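Local coordinates for protein GMP reductase (Trypanosoma brucei brucei, PDB 6JIG) that probably catalyses the irreversible NADPH-dependent deamination of GMP to IMP and is allosterically regulated through its cystathionine-beta-synthase domain, at residues I47-S52 with V64-E69; E109-A114 with H148-A153; A221-D224 with R228-V231. The protein carries 1 engineered substitution. One frame throughout, in Å; residues are numbered along the deposited sequence.

Interaction 1. Residues I47-S52 with V64-E69; sequences IPIVAS and VAMARE. With 5GP (guanosine-5'-monophosphate), chain B.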
# COMPACT_ATOMS: atom_id res chain seq x y z
N ILE A 47 8.92 18.05 39.27
CA ILE A 47 8.79 18.12 37.81
C ILE A 47 7.31 18.29 37.48
O ILE A 47 6.45 17.85 38.25
CB ILE A 47 9.39 16.90 37.09
CG1 ILE A 47 8.67 15.61 37.52
CG2 ILE A 47 10.90 16.82 37.26
CD1 ILE A 47 8.97 14.41 36.66
N PRO A 48 6.96 18.91 36.35
CA PRO A 48 5.55 19.26 36.12
C PRO A 48 4.74 18.20 35.38
O PRO A 48 3.89 18.57 34.58
CB PRO A 48 5.65 20.55 35.29
CG PRO A 48 6.98 20.47 34.60
CD PRO A 48 7.89 19.63 35.46
N ILE A 49 4.98 16.92 35.64
CA ILE A 49 4.39 15.82 34.89
C ILE A 49 3.41 15.07 35.79
O ILE A 49 3.79 14.63 36.88
CB ILE A 49 5.46 14.84 34.37
CG1 ILE A 49 6.66 15.58 33.77
CG2 ILE A 49 4.85 13.88 33.35
CD1 ILE A 49 6.32 16.38 32.57
N VAL A 50 2.17 14.93 35.33
CA VAL A 50 1.11 14.23 36.05
C VAL A 50 0.63 13.07 35.18
O VAL A 50 0.25 13.29 34.02
CB VAL A 50 -0.06 15.16 36.40
CG1 VAL A 50 -1.12 14.42 37.21
CG2 VAL A 50 0.44 16.39 37.17
N ALA A 51 0.65 11.86 35.71
CA ALA A 51 0.10 10.72 34.98
C ALA A 51 -1.42 10.76 35.00
O ALA A 51 -2.04 10.97 36.05
CB ALA A 51 0.60 9.40 35.56
N SER A 52 -2.03 10.52 33.84
CA SER A 52 -3.47 10.63 33.69
C SER A 52 -4.22 9.57 34.49
O SER A 52 -3.83 8.40 34.51
CB SER A 52 -3.86 10.50 32.22
OG SER A 52 -5.26 10.63 32.06
N VAL A 64 3.57 5.10 41.73
CA VAL A 64 4.84 5.00 42.46
C VAL A 64 5.98 5.53 41.60
O VAL A 64 6.85 6.28 42.08
CB VAL A 64 5.08 3.54 42.88
CG1 VAL A 64 6.56 3.34 43.25
CG2 VAL A 64 4.17 3.16 44.03
N ALA A 65 5.99 5.16 40.32
CA ALA A 65 7.08 5.59 39.45
C ALA A 65 7.06 7.10 39.26
O ALA A 65 8.12 7.74 39.28
CB ALA A 65 6.97 4.86 38.11
N MET A 66 5.88 7.69 39.08
CA MET A 66 5.80 9.12 38.82
C MET A 66 6.27 9.92 40.04
O MET A 66 7.01 10.90 39.90
CB MET A 66 4.37 9.52 38.46
CG MET A 66 3.89 9.01 37.11
SD MET A 66 4.95 9.61 35.76
CE MET A 66 5.12 11.35 36.16
N ALA A 67 5.82 9.54 41.23
CA ALA A 67 6.28 10.22 42.44
C ALA A 67 7.79 10.08 42.61
O ALA A 67 8.46 11.03 43.05
CB ALA A 67 5.53 9.66 43.66
N ARG A 68 8.34 8.91 42.29
CA ARG A 68 9.78 8.73 42.41
C ARG A 68 10.55 9.64 41.48
O ARG A 68 11.67 10.06 41.81
CB ARG A 68 10.17 7.27 42.17
CG ARG A 68 9.78 6.38 43.33
CD ARG A 68 10.31 4.96 43.21
NE ARG A 68 10.00 4.23 44.44
CZ ARG A 68 9.84 2.91 44.53
NH1 ARG A 68 9.97 2.14 43.46
NH2 ARG A 68 9.56 2.37 45.70
N GLU A 69 9.99 9.95 40.30
CA GLU A 69 10.62 10.90 39.40
C GLU A 69 10.37 12.35 39.79
O GLU A 69 10.91 13.25 39.13
CB GLU A 69 10.15 10.67 37.95
CG GLU A 69 10.40 9.26 37.43
CD GLU A 69 11.88 8.94 37.29
OE1 GLU A 69 12.69 9.87 37.09
OE2 GLU A 69 12.24 7.75 37.38
P 5GP B . -3.65 12.16 26.02
O1P 5GP B . -3.77 12.92 24.70
O2P 5GP B . -3.80 10.66 25.87
O3P 5GP B . -2.48 12.59 26.87
O5' 5GP B . -4.91 12.71 26.82
C5' 5GP B . -5.39 12.11 28.02
C4' 5GP B . -6.59 12.85 28.55
O4' 5GP B . -7.74 12.59 27.71
C3' 5GP B . -7.08 12.45 29.94
O3' 5GP B . -6.29 12.99 30.99
C2' 5GP B . -8.54 12.91 29.94
O2' 5GP B . -8.67 14.29 30.25
C1' 5GP B . -8.93 12.76 28.46
N9 5GP B . -9.79 11.61 28.21
C8 5GP B . -9.56 10.33 28.55
N7 5GP B . -10.61 9.59 28.11
C5 5GP B . -11.47 10.42 27.48
C6 5GP B . -12.68 10.25 26.82
O6 5GP B . -13.17 9.11 26.73
N1 5GP B . -13.31 11.32 26.30
C2 5GP B . -12.78 12.55 26.39
N2 5GP B . -13.43 13.61 25.85
N3 5GP B . -11.59 12.75 27.01
C4 5GP B . -10.94 11.70 27.55
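Met66 reaches from helix 60-68 onto two residues of strand 49-51. Met66 CG sits 3.7 Å from Ala51 CB, and the methyl, Met66 CE, meets Ile49 through the side-chain branch CG2 at 3.8 Å. Met66 CE also lies 3.6 Å from Ile49 O, so the methyl rests on backbone as well as side chain. The thioether is bent to do this: chi2 (-59°) and chi3 (-46°) both turn and place CE beside Ile49, and the side chains of Met66 and Ile49 cross at about a right angle. The Ile49 side chain also touches Val371 and Leu373 of strand 370-373.

At the N-terminal end of 47-52, Ile47 meets Glu69. Ile47 CD1 comes within 3.3 Å of Glu69 O, with Glu69 CB at 4.1 Å from the same methyl; Ile47 CG1 sits between the backbone N and carbonyl carbon (chi1 60°), which sends CD1 toward Glu69 O. The carboxylate of Glu69 turns elsewhere and forms a salt bridge with Arg445. Beyond the apolar part of the strand, Ser52 OG donates to O3' of the bound GMP at 2.8 Å; Asp351, Thr320, Ser316, Ala402, Asn375 and Gly374 supply further hydrogen bonds to the nucleotide.

Strand 49-51, helix 60-68 and strand 72-75 form the first beta-alpha-beta unit of the eight-stranded TIM barrel. Val50 is backbone-bonded to Val371 and Leu373, where the last strand closes the barrel onto the first, Ala51 is bonded to Ile72, and helix 440-457 lies alongside, with Val444 touching both Ile47 and Met66.

Interaction 2. Residues E109-A114 with H148-A153; sequences ETAREA and HDLKLA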
# COMPACT_ATOMS: atom_id res chain seq x y z
N GLU A 109 6.24 -20.31 63.69
CA GLU A 109 5.83 -20.50 62.31
C GLU A 109 6.99 -21.05 61.48
O GLU A 109 8.15 -21.03 61.90
CB GLU A 109 5.30 -19.19 61.73
CG GLU A 109 3.97 -18.77 62.32
CD GLU A 109 3.36 -17.56 61.65
OE1 GLU A 109 3.33 -16.48 62.28
OE2 GLU A 109 2.91 -17.68 60.48
N THR A 110 6.66 -21.54 60.29
CA THR A 110 7.62 -22.21 59.43
C THR A 110 8.24 -21.23 58.43
O THR A 110 7.74 -20.12 58.21
CB THR A 110 6.94 -23.35 58.66
OG1 THR A 110 6.07 -22.81 57.66
CG2 THR A 110 6.13 -24.22 59.61
N ALA A 111 9.34 -21.66 57.83
CA ALA A 111 9.96 -20.87 56.77
C ALA A 111 9.01 -20.71 55.58
O ALA A 111 8.98 -19.65 54.95
CB ALA A 111 11.28 -21.51 56.34
N ARG A 112 8.22 -21.75 55.28
CA ARG A 112 7.22 -21.62 54.23
C ARG A 112 6.26 -20.48 54.53
O ARG A 112 5.86 -19.74 53.62
CB ARG A 112 6.45 -22.94 54.07
CG ARG A 112 5.30 -22.88 53.06
CD ARG A 112 4.88 -24.27 52.59
N GLU A 113 5.88 -20.31 55.79
CA GLU A 113 5.01 -19.20 56.15
C GLU A 113 5.76 -17.88 56.17
O GLU A 113 5.17 -16.82 55.89
CB GLU A 113 4.34 -19.48 57.49
CG GLU A 113 3.31 -20.60 57.40
CD GLU A 113 2.92 -21.17 58.74
OE1 GLU A 113 1.70 -21.36 58.98
OE2 GLU A 113 3.82 -21.44 59.57
N ALA A 114 7.06 -17.91 56.47
CA ALA A 114 7.88 -16.71 56.37
C ALA A 114 7.93 -16.20 54.93
O ALA A 114 7.75 -15.01 54.68
CB ALA A 114 9.28 -16.97 56.91
N HIS A 148 17.34 -13.21 53.32
CA HIS A 148 18.67 -13.80 53.38
C HIS A 148 18.71 -14.97 54.36
O HIS A 148 19.32 -16.00 54.07
CB HIS A 148 19.69 -12.72 53.76
CG HIS A 148 21.07 -13.25 54.01
ND1 HIS A 148 21.51 -13.60 55.27
CD2 HIS A 148 22.11 -13.47 53.17
CE1 HIS A 148 22.76 -14.02 55.19
NE2 HIS A 148 23.15 -13.94 53.93
N ASP A 149 18.06 -14.83 55.52
CA ASP A 149 18.06 -15.89 56.53
C ASP A 149 17.32 -17.14 56.08
O ASP A 149 17.51 -18.20 56.69
CB ASP A 149 17.43 -15.41 57.83
CG ASP A 149 18.05 -14.14 58.35
OD1 ASP A 149 19.27 -13.94 58.15
OD2 ASP A 149 17.31 -13.35 58.98
N LEU A 150 16.46 -17.04 55.08
CA LEU A 150 15.69 -18.19 54.61
C LEU A 150 16.34 -18.91 53.43
O LEU A 150 15.79 -19.91 52.97
CB LEU A 150 14.29 -17.75 54.19
CG LEU A 150 13.38 -17.09 55.22
CD1 LEU A 150 12.04 -16.74 54.56
CD2 LEU A 150 13.18 -17.99 56.42
N LYS A 151 17.48 -18.41 52.93
CA LYS A 151 17.95 -18.86 51.63
C LYS A 151 18.40 -20.31 51.63
O LYS A 151 18.39 -20.94 50.56
CB LYS A 151 19.08 -17.94 51.13
CG LYS A 151 18.57 -16.83 50.19
CD LYS A 151 19.64 -15.82 49.82
N LEU A 152 18.75 -20.87 52.78
CA LEU A 152 19.17 -22.27 52.86
C LEU A 152 18.25 -23.10 53.75
O LEU A 152 18.61 -24.23 54.11
CB LEU A 152 20.61 -22.37 53.38
CG LEU A 152 21.72 -21.65 52.60
CD1 LEU A 152 23.05 -21.74 53.35
CD2 LEU A 152 21.86 -22.20 51.18
N ALA A 153 17.08 -22.60 54.09
CA ALA A 153 16.20 -23.28 55.03
C ALA A 153 15.30 -24.28 54.32
O ALA A 153 15.00 -24.14 53.13
CB ALA A 153 15.33 -22.27 55.79
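Ala111 and Leu150 mark the closest backbone approach, 6.7 Å between their CA atoms, where the first turn of helix 111-118 faces a type I beta turn running from Leu150 to Ala153. Leu150 does most of the touching. Its CG stands anti to the carbonyl carbon (chi1 -59°), which points the fork at the helix: Leu150 CD1 lies 3.6 Å from Ala114 CB, and Leu150 CD2 lies 4.0 Å from Ala111 CB. The leucine fork therefore straddles two alanines one turn apart on the same side of the helix. Ala153, at the far end of the turn, brings its CB to 4.2 Å from Ala111 CB, a plain methyl-to-methyl meeting.

The helix presents these alanines from a well-fixed first turn. Thr110 is the N-cap, and with Glu113 it makes a capping box: Glu113 N donates to Thr110 OG1 at 3.1 Å, and Thr110 N returns the bond to Glu113 OE2 at 2.9 Å, almost straight (172°) and on the anti lone pair. Thr110 OG1 also donates to OE2, a longer bond that arrives from above the carboxylate plane, so OE2 takes two donors.

Around the contact, Leu162 of helix 159-162 touches Ala111, Leu150 and Ala153, while Trp115 and Leu118 add to the pocket of Leu150. Backbone bonds of Glu109, Ala111 and Arg112 to Val159, Thr157 and Glu155 tie the helix start to the chain after the turn. Leu152 O accepts a hydrogen bond from Arg187 of the second subunit, which places this loop of the first CBS motif at a subunit interface.

Between the two segments only apolar packing acts, and small alanines let the turn sit close to the helix, while the capping box fixes the first turn that presents them.

Interaction 3. Residues A221-D224 with R228-V231; sequences ASLD and RLLV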
# COMPACT_ATOMS: atom_id res chain seq x y z
N ALA A 221 12.17 13.01 44.86
CA ALA A 221 10.89 12.30 44.96
C ALA A 221 9.80 13.15 45.59
O ALA A 221 10.07 13.95 46.50
CB ALA A 221 11.06 11.01 45.76
N SER A 222 8.56 12.98 45.11
CA SER A 222 7.40 13.66 45.67
C SER A 222 6.94 12.91 46.91
O SER A 222 6.41 11.80 46.80
CB SER A 222 6.28 13.74 44.65
OG SER A 222 6.78 14.13 43.39
N LEU A 223 7.10 13.52 48.09
CA LEU A 223 6.88 12.87 49.37
C LEU A 223 5.83 13.61 50.20
O LEU A 223 5.76 14.84 50.16
CB LEU A 223 8.20 12.80 50.18
CG LEU A 223 9.35 12.06 49.49
CD1 LEU A 223 10.62 11.99 50.36
CD2 LEU A 223 8.88 10.65 49.10
N ASP A 224 5.04 12.85 50.96
CA ASP A 224 4.20 13.45 51.99
C ASP A 224 5.03 13.67 53.26
O ASP A 224 6.24 13.42 53.29
CB ASP A 224 2.95 12.60 52.26
CG ASP A 224 3.24 11.23 52.89
OD1 ASP A 224 4.34 11.00 53.44
OD2 ASP A 224 2.34 10.36 52.82
N ARG A 228 6.46 9.18 52.63
CA ARG A 228 5.86 8.27 51.66
C ARG A 228 5.58 9.02 50.36
O ARG A 228 5.48 10.24 50.33
CB ARG A 228 4.57 7.67 52.20
CG ARG A 228 4.62 7.24 53.69
CD ARG A 228 3.25 6.84 54.17
NE ARG A 228 2.29 7.95 54.14
CZ ARG A 228 1.01 7.83 54.46
NH1 ARG A 228 0.52 6.66 54.86
NH2 ARG A 228 0.20 8.88 54.41
N LEU A 229 5.42 8.26 49.28
CA LEU A 229 5.21 8.86 47.96
C LEU A 229 3.86 9.59 47.88
O LEU A 229 2.84 9.09 48.36
CB LEU A 229 5.29 7.79 46.87
CG LEU A 229 6.68 7.15 46.75
CD1 LEU A 229 6.64 5.93 45.84
CD2 LEU A 229 7.68 8.17 46.24
N LEU A 230 3.88 10.77 47.27
CA LEU A 230 2.65 11.52 47.01
C LEU A 230 1.81 10.83 45.95
O LEU A 230 2.34 10.22 45.01
CB LEU A 230 2.98 12.93 46.50
CG LEU A 230 3.39 14.11 47.38
CD1 LEU A 230 3.33 15.37 46.50
CD2 LEU A 230 2.49 14.26 48.58
N VAL A 231 0.49 10.93 46.09
CA VAL A 231 -0.42 10.34 45.11
C VAL A 231 -1.79 10.99 45.25
O VAL A 231 -2.26 11.28 46.35
CB VAL A 231 -0.48 8.80 45.27
CG1 VAL A 231 -0.99 8.40 46.68
CG2 VAL A 231 -1.33 8.18 44.17
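Asp224 and Arg228 hold the two ends of this short hairpin-like loop together through a salt bridge. Asp224 OD2 accepts from Arg228 NE at 2.7 Å on its syn lone pair, and lies close to the guanidinium plane; Arg228 NH2 adds a weak bond to the same oxygen. The carboxylate and guanidinium planes are turned 35° apart, and the bend of the arginine chain at chi3 (-63°) brings the NE/NH2 edge of the guanidinium to Asp224 OD2. The other oxygen, Asp224 OD1, accepts from Arg228 N at 2.9 Å, from above the carboxylate plane, and also takes Arg226 N. Lys92 forms a second salt bridge with Asp224 OD2.

Two backbone bonds continue the pairing: Asp224 N to Arg228 O at 2.7 Å, and Leu230 N to Ser222 O at 2.8 Å. They frame Leu223 and Leu229, a non-hydrogen-bonded antiparallel pair forming a single bridge, with CA-H...O contacts from Leu223 CA to Arg228 O and from Leu229 CA to Ser222 O.

Outside this bridge, Leu223 CD2 meets Leu229 CD2 at 4.0 Å on one face. On the other, Leu230 packs CD1 against Ser222 CB at 3.8 Å and CD2 against Leu223 O and Asp224 N. Ser222 OG turns to Gly71 O, and Leu229 also touches helix 60-68.

Asp224 OD1 thus takes two backbone N-H groups, while OD2 faces two cations, Arg228 and Lys92, which probably favours the ionised carboxylate and ties the loop entering strand 232-235 to helix 81-93.

Overall arrangement
Following the chain, interaction 1 comes first, closing an 11-residue link between the first barrel strand and its helix. Interaction 2 follows, bridging 33 residues inside the first CBS motif, and interaction 3 closes a three-residue loop on the return to the barrel. The three run in series, so none nests or crosses. Interactions 1 and 3 nevertheless meet in space: Ala67 O and Ser222 N probably share a hydrogen bond, and Val64 and Ala67 pack on Leu229, joining the loop before strand 232-235 to helix 60-68. Interaction 2 stands apart, its centre 36 Å from that of interaction 1, in the regulatory part of the chain.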